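Local structure of AvrPib protein (Magnaporthe oryzae, 5Z1V) at residues 13-18 / 25-30; 40-45 / 58-63. The protein acts as an avirulence effector of the rice blast fungus, of the MAX effector type, relying on a positively charged patch and a stabilized hydrophobic core. One frame throughout, in Å; residues are numbered along the deposited sequence.

Contact 1 (13-18 / 25-30) pairs the two strands of the first beta hairpin. Contact 2 (40-45 / 58-63) comes later in the chain and brings the start of strand 42-48 against the loop that leads into strand 62-63. Their centres lie about 12 Å apart. The two meet because strand 62-63 runs antiparallel beside strand 13-19, with a probable hydrogen bond from Leu18 N to Thr62 O (2.9 Å). Strand 42-48 belongs to the other three-stranded sheet. Contact 1 therefore pairs two of the three strands of one sheet of this MAX-effector beta-sandwich, and contact 2 joins both sheets at one end, around the hydrophobic interior.

Contact 1: 13-18 / 25-30; sequences TQVTIL and TWVEVP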
loop_
_atom_site.group_PDB
_atom_site.type_symbol
_atom_site.label_atom_id
_atom_site.label_comp_id
_atom_site.label_asym_id
_atom_site.label_seq_id
_atom_site.Cartn_x
_atom_site.Cartn_y
_atom_site.Cartn_z
ATOM N N THR A 13 3.211 -6.568 5.111
ATOM C CA THR A 13 3.831 -5.251 5.074
ATOM C C THR A 13 2.747 -4.201 5.265
ATOM O O THR A 13 1.739 -4.227 4.557
ATOM C CB THR A 13 4.567 -5.018 3.754
ATOM O OG1 THR A 13 5.663 -5.934 3.650
ATOM C CG2 THR A 13 5.096 -3.594 3.695
ATOM N N GLN A 14 2.930 -3.315 6.251
ATOM C CA GLN A 14 1.979 -2.232 6.481
ATOM C C GLN A 14 2.357 -1.071 5.579
ATOM O O GLN A 14 3.500 -0.603 5.593
ATOM C CB GLN A 14 1.971 -1.760 7.937
ATOM C CG GLN A 14 1.013 -2.515 8.856
ATOM C CD GLN A 14 0.590 -1.697 10.073
ATOM O OE1 GLN A 14 0.462 -0.469 10.004
ATOM N NE2 GLN A 14 0.365 -2.380 11.195
ATOM N N VAL A 15 1.398 -0.607 4.793
ATOM C CA VAL A 15 1.639 0.432 3.803
ATOM C C VAL A 15 0.813 1.647 4.177
ATOM O O VAL A 15 -0.411 1.555 4.290
ATOM C CB VAL A 15 1.274 -0.036 2.395
ATOM C CG1 VAL A 15 1.536 1.085 1.405
ATOM C CG2 VAL A 15 2.076 -1.306 2.038
ATOM N N THR A 16 1.465 2.792 4.312
ATOM C CA THR A 16 0.746 4.023 4.598
ATOM C C THR A 16 0.439 4.743 3.295
ATOM O O THR A 16 1.313 4.887 2.436
ATOM C CB THR A 16 1.545 4.914 5.542
ATOM O OG1 THR A 16 1.697 4.214 6.775
ATOM C CG2 THR A 16 0.816 6.258 5.802
ATOM N N ILE A 17 -0.817 5.139 3.139
ATOM C CA ILE A 17 -1.294 5.847 1.962
ATOM C C ILE A 17 -1.351 7.323 2.306
ATOM O O ILE A 17 -2.006 7.712 3.294
ATOM C CB ILE A 17 -2.668 5.328 1.504
ATOM C CG1 ILE A 17 -2.546 3.846 1.122
ATOM C CG2 ILE A 17 -3.138 6.107 0.276
ATOM C CD1 ILE A 17 -3.783 3.287 0.425
ATOM N N LEU A 18 -0.661 8.125 1.485
ATOM C CA LEU A 18 -0.425 9.544 1.695
ATOM C C LEU A 18 -1.125 10.348 0.616
ATOM O O LEU A 18 -1.126 9.973 -0.562
ATOM C CB LEU A 18 1.073 9.874 1.630
ATOM C CG LEU A 18 1.997 9.119 2.563
ATOM C CD1 LEU A 18 3.418 9.373 2.143
ATOM C CD2 LEU A 18 1.741 9.565 4.009
ATOM N N THR A 25 -4.663 6.927 5.072
ATOM C CA THR A 25 -5.123 5.626 5.574
ATOM C C THR A 25 -3.960 4.646 5.496
ATOM O O THR A 25 -2.826 5.036 5.204
ATOM C CB THR A 25 -6.360 5.127 4.810
ATOM O OG1 THR A 25 -6.878 3.946 5.443
ATOM C CG2 THR A 25 -6.025 4.802 3.360
ATOM N N TRP A 26 -4.218 3.376 5.810
ATOM C CA TRP A 26 -3.155 2.386 5.660
ATOM C C TRP A 26 -3.772 1.068 5.222
ATOM O O TRP A 26 -4.965 0.827 5.407
ATOM C CB TRP A 26 -2.349 2.205 6.957
ATOM C CG TRP A 26 -3.163 1.749 8.087
ATOM C CD1 TRP A 26 -3.930 2.521 8.912
ATOM C CD2 TRP A 26 -3.336 0.397 8.521
ATOM N NE1 TRP A 26 -4.560 1.729 9.844
ATOM C CE2 TRP A 26 -4.216 0.422 9.623
ATOM C CE3 TRP A 26 -2.827 -0.829 8.087
ATOM C CZ2 TRP A 26 -4.591 -0.734 10.303
ATOM C CZ3 TRP A 26 -3.205 -1.977 8.757
ATOM C CH2 TRP A 26 -4.076 -1.920 9.854
ATOM N N VAL A 27 -2.945 0.219 4.616
ATOM C CA VAL A 27 -3.371 -1.099 4.150
ATOM C C VAL A 27 -2.264 -2.094 4.480
ATOM O O VAL A 27 -1.185 -1.723 4.924
ATOM C CB VAL A 27 -3.696 -1.134 2.630
ATOM C CG1 VAL A 27 -4.877 -0.225 2.282
ATOM C CG2 VAL A 27 -2.478 -0.768 1.762
ATOM N N GLU A 28 -2.558 -3.382 4.285
ATOM C CA GLU A 28 -1.567 -4.449 4.427
ATOM C C GLU A 28 -1.454 -5.247 3.136
ATOM O O GLU A 28 -2.473 -5.648 2.560
ATOM C CB GLU A 28 -1.935 -5.390 5.573
ATOM C CG GLU A 28 -1.960 -4.739 6.920
ATOM C CD GLU A 28 -2.350 -5.716 7.995
ATOM O OE1 GLU A 28 -1.458 -6.120 8.761
ATOM O OE2 GLU A 28 -3.540 -6.094 8.049
ATOM N N VAL A 29 -0.220 -5.487 2.692
ATOM C CA VAL A 29 0.030 -6.242 1.457
ATOM C C VAL A 29 1.249 -7.131 1.704
ATOM O O VAL A 29 2.220 -6.678 2.325
ATOM C CB VAL A 29 0.251 -5.302 0.252
ATOM C CG1 VAL A 29 0.584 -6.069 -1.037
ATOM C CG2 VAL A 29 -0.964 -4.434 0.003
ATOM N N PRO A 30 1.253 -8.389 1.262
ATOM C CA PRO A 30 2.459 -9.205 1.425
ATOM C C PRO A 30 3.572 -8.754 0.495
ATOM O O PRO A 30 3.335 -8.289 -0.627
ATOM C CB PRO A 30 1.989 -10.623 1.077
ATOM C CG PRO A 30 0.789 -10.426 0.226
ATOM C CD PRO A 30 0.133 -9.157 0.692
#
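Val15 and Val27 pair through two backbone hydrogen bonds. Val15 N to Val27 O is 2.8 Å and almost straight (176° at the hydrogen), and Val27 N to Val15 O is 2.9 Å. They lie in the middle of an antiparallel beta hairpin, in one sheet of the MAX-effector sandwich. Thr13 with Val29 and Ile17 with Thr25 are the other hydrogen-bonded pairs. The longest of the six bonds is Thr25 N to Ile17 O, 3.3 Å. The non-hydrogen-bonded pairs are Gln14 with Glu28 and Thr16 with Trp26. Trp26 CA makes a bent CA-H...O contact with Val15 O, 3.2 Å.

Val15, Ile17, Val27 and Val29 share the face turned to the interior. Val27 uses both branches: CG2 meets Val15 CB at 3.9 Å, and CG1 meets Ile17 CD1 at 4.1 Å. Phe37 and Val48 of the other sheet pack on this face.

Gln14, Trp26 and Glu28 lie on the outer face. Trp26 CG sits between its backbone N and carbonyl carbon (chi1 60°), which swings the indole along the strand toward Glu28. Gln14 brings OE1 over the rim of one indole face, 3.8 Å from Trp26 CE3, with the amide and ring planes 23° apart.

Contact 2: 40-45 / 58-63; sequences RGKYFT and GSKYTV
Tyr61 OH rests against the aliphatic part of Arg40, 3.9 Å from Arg40 CG, with Arg40 CB a little farther off. This is van der Waals contact, and no hydrogen bond links the two segments. The two side chains cross at about a right angle. Beyond CG the Arg40 chain leads away from Tyr61, and its guanidinium takes no part in the contact.

The main contact is aromatic. The far end of the Phe44 ring meets the CD2-CE2 side of Tyr61, with Phe44 CZ 3.5 Å from Tyr61 CE2. Tyr61 CD2 lies over one face of the Phe44 ring, displaced toward its rim. The ring centroids are 5.2 Å apart and the planes meet at 59°, an oblique pair. Both rings are buried.

The carbon chain of Lys60 runs from one ring to the other. Its CB sits over the centre of the Tyr61 ring, 3.9 Å above the plane. A bend at chi3 (-42°) brings Lys60 CE to the edge of Phe44, 3.8 Å from CZ. Gly58 CA lies at the same ring's edge, near its plane and 4.4 Å from Phe44 CE2. With no side chain there, the loop can pass close to the phenylalanine.

Lys42 flanks this group. Its NZ is 6.5 Å from Lys60 NZ. The two amines may add to the positive surface potential on this side of the protein.

Ile39 of strand 33-39 touches both aromatic rings. Ile56 of strand 54-56 packs on Phe44, while Ile17 and Lys19 of strand 13-19 and Ile24 of strand 22-29 pack on Tyr61. The pair thus bridges the two sheets of the sandwich.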
loop_
_atom_site.group_PDB
_atom_site.type_symbol
_atom_site.label_atom_id
_atom_site.label_comp_id
_atom_site.label_asym_id
_atom_site.label_seq_id
_atom_site.Cartn_x
_atom_site.Cartn_y
_atom_site.Cartn_z
ATOM N N ARG A 40 -11.803 5.907 -0.918
ATOM C CA ARG A 40 -12.739 7.018 -1.125
ATOM C C ARG A 40 -13.456 6.918 -2.473
ATOM O O ARG A 40 -13.703 7.923 -3.144
ATOM C CB ARG A 40 -12.041 8.379 -0.969
ATOM C CG ARG A 40 -11.244 8.554 0.336
ATOM C CD ARG A 40 -12.128 8.463 1.597
ATOM N NE ARG A 40 -11.356 8.658 2.836
ATOM C CZ ARG A 40 -11.256 9.823 3.462
ATOM N NH1 ARG A 40 -11.883 10.886 2.975
ATOM N NH2 ARG A 40 -10.534 9.928 4.563
ATOM N N GLY A 41 -13.823 5.702 -2.863
ATOM C CA GLY A 41 -14.604 5.503 -4.065
ATOM C C GLY A 41 -13.827 5.258 -5.344
ATOM O O GLY A 41 -14.446 5.135 -6.407
ATOM N N LYS A 42 -12.504 5.195 -5.292
ATOM C CA LYS A 42 -11.705 4.893 -6.472
ATOM C C LYS A 42 -10.879 3.641 -6.209
ATOM O O LYS A 42 -10.456 3.396 -5.083
ATOM C CB LYS A 42 -10.765 6.056 -6.828
ATOM C CG LYS A 42 -11.459 7.338 -7.212
ATOM C CD LYS A 42 -11.918 7.307 -8.658
ATOM C CE LYS A 42 -12.868 8.474 -8.956
ATOM N NZ LYS A 42 -14.268 8.170 -8.526
ATOM N N TYR A 43 -10.625 2.858 -7.249
ATOM C CA TYR A 43 -9.820 1.665 -7.080
ATOM C C TYR A 43 -8.349 1.942 -7.367
ATOM O O TYR A 43 -8.002 2.685 -8.292
ATOM C CB TYR A 43 -10.323 0.540 -7.984
ATOM C CG TYR A 43 -11.649 -0.027 -7.541
ATOM C CD1 TYR A 43 -11.714 -1.000 -6.549
ATOM C CD2 TYR A 43 -12.831 0.425 -8.098
ATOM C CE1 TYR A 43 -12.933 -1.519 -6.133
ATOM C CE2 TYR A 43 -14.049 -0.093 -7.697
ATOM C CZ TYR A 43 -14.092 -1.055 -6.719
ATOM O OH TYR A 43 -15.317 -1.554 -6.332
ATOM N N PHE A 44 -7.494 1.307 -6.570
ATOM C CA PHE A 44 -6.047 1.435 -6.632
ATOM C C PHE A 44 -5.406 0.073 -6.448
ATOM O O PHE A 44 -5.878 -0.735 -5.653
ATOM C CB PHE A 44 -5.531 2.362 -5.538
ATOM C CG PHE A 44 -6.044 3.746 -5.656
ATOM C CD1 PHE A 44 -7.221 4.114 -5.032
ATOM C CD2 PHE A 44 -5.348 4.684 -6.401
ATOM C CE1 PHE A 44 -7.705 5.401 -5.140
ATOM C CE2 PHE A 44 -5.822 5.979 -6.512
ATOM C CZ PHE A 44 -7.007 6.338 -5.882
ATOM N N THR A 45 -4.338 -0.182 -7.177
ATOM C CA THR A 45 -3.484 -1.340 -6.919
ATOM C C THR A 45 -2.322 -0.884 -6.048
ATOM O O THR A 45 -1.640 0.081 -6.392
ATOM C CB THR A 45 -2.938 -1.949 -8.214
ATOM O OG1 THR A 45 -4.018 -2.250 -9.111
ATOM C CG2 THR A 45 -2.171 -3.230 -7.915
ATOM N N GLY A 58 -2.388 5.115 -9.985
ATOM C CA GLY A 58 -3.044 6.408 -9.923
ATOM C C GLY A 58 -2.098 7.543 -9.579
ATOM O O GLY A 58 -0.878 7.386 -9.473
ATOM N N SER A 59 -2.685 8.727 -9.407
ATOM C CA SER A 59 -1.907 9.914 -9.085
ATOM C C SER A 59 -2.385 10.660 -7.845
ATOM O O SER A 59 -1.691 11.583 -7.406
ATOM C CB SER A 59 -1.891 10.878 -10.284
ATOM O OG SER A 59 -3.199 11.267 -10.656
ATOM N N LYS A 60 -3.519 10.279 -7.254
ATOM C CA LYS A 60 -4.052 11.005 -6.103
ATOM C C LYS A 60 -3.199 10.807 -4.861
ATOM O O LYS A 60 -3.137 11.707 -4.011
ATOM C CB LYS A 60 -5.469 10.528 -5.795
ATOM C CG LYS A 60 -6.399 11.588 -5.241
ATOM C CD LYS A 60 -7.731 10.973 -4.825
ATOM C CE LYS A 60 -8.259 9.940 -5.826
ATOM N NZ LYS A 60 -8.208 10.307 -7.264
ATOM N N TYR A 61 -2.576 9.628 -4.722
ATOM C CA TYR A 61 -1.891 9.224 -3.503
ATOM C C TYR A 61 -0.478 8.756 -3.811
ATOM O O TYR A 61 -0.154 8.379 -4.938
ATOM C CB TYR A 61 -2.637 8.081 -2.792
ATOM C CG TYR A 61 -4.080 8.388 -2.522
ATOM C CD1 TYR A 61 -4.424 9.458 -1.719
ATOM C CD2 TYR A 61 -5.100 7.607 -3.069
ATOM C CE1 TYR A 61 -5.739 9.767 -1.469
ATOM C CE2 TYR A 61 -6.435 7.903 -2.817
ATOM C CZ TYR A 61 -6.743 8.985 -2.005
ATOM O OH TYR A 61 -8.051 9.305 -1.736
ATOM N N THR A 62 0.361 8.782 -2.788
ATOM C CA THR A 62 1.617 8.046 -2.763
ATOM C C THR A 62 1.568 7.069 -1.595
ATOM O O THR A 62 0.594 7.027 -0.836
ATOM C CB THR A 62 2.819 8.978 -2.644
ATOM O OG1 THR A 62 2.691 9.759 -1.460
ATOM C CG2 THR A 62 2.920 9.910 -3.870
ATOM N N VAL A 63 2.608 6.254 -1.465
ATOM C CA VAL A 63 2.661 5.274 -0.386
ATOM C C VAL A 63 4.041 5.281 0.252
ATOM O O VAL A 63 5.054 5.589 -0.393
ATOM C CB VAL A 63 2.303 3.842 -0.872
ATOM C CG1 VAL A 63 0.814 3.723 -1.113
ATOM C CG2 VAL A 63 3.034 3.509 -2.148
#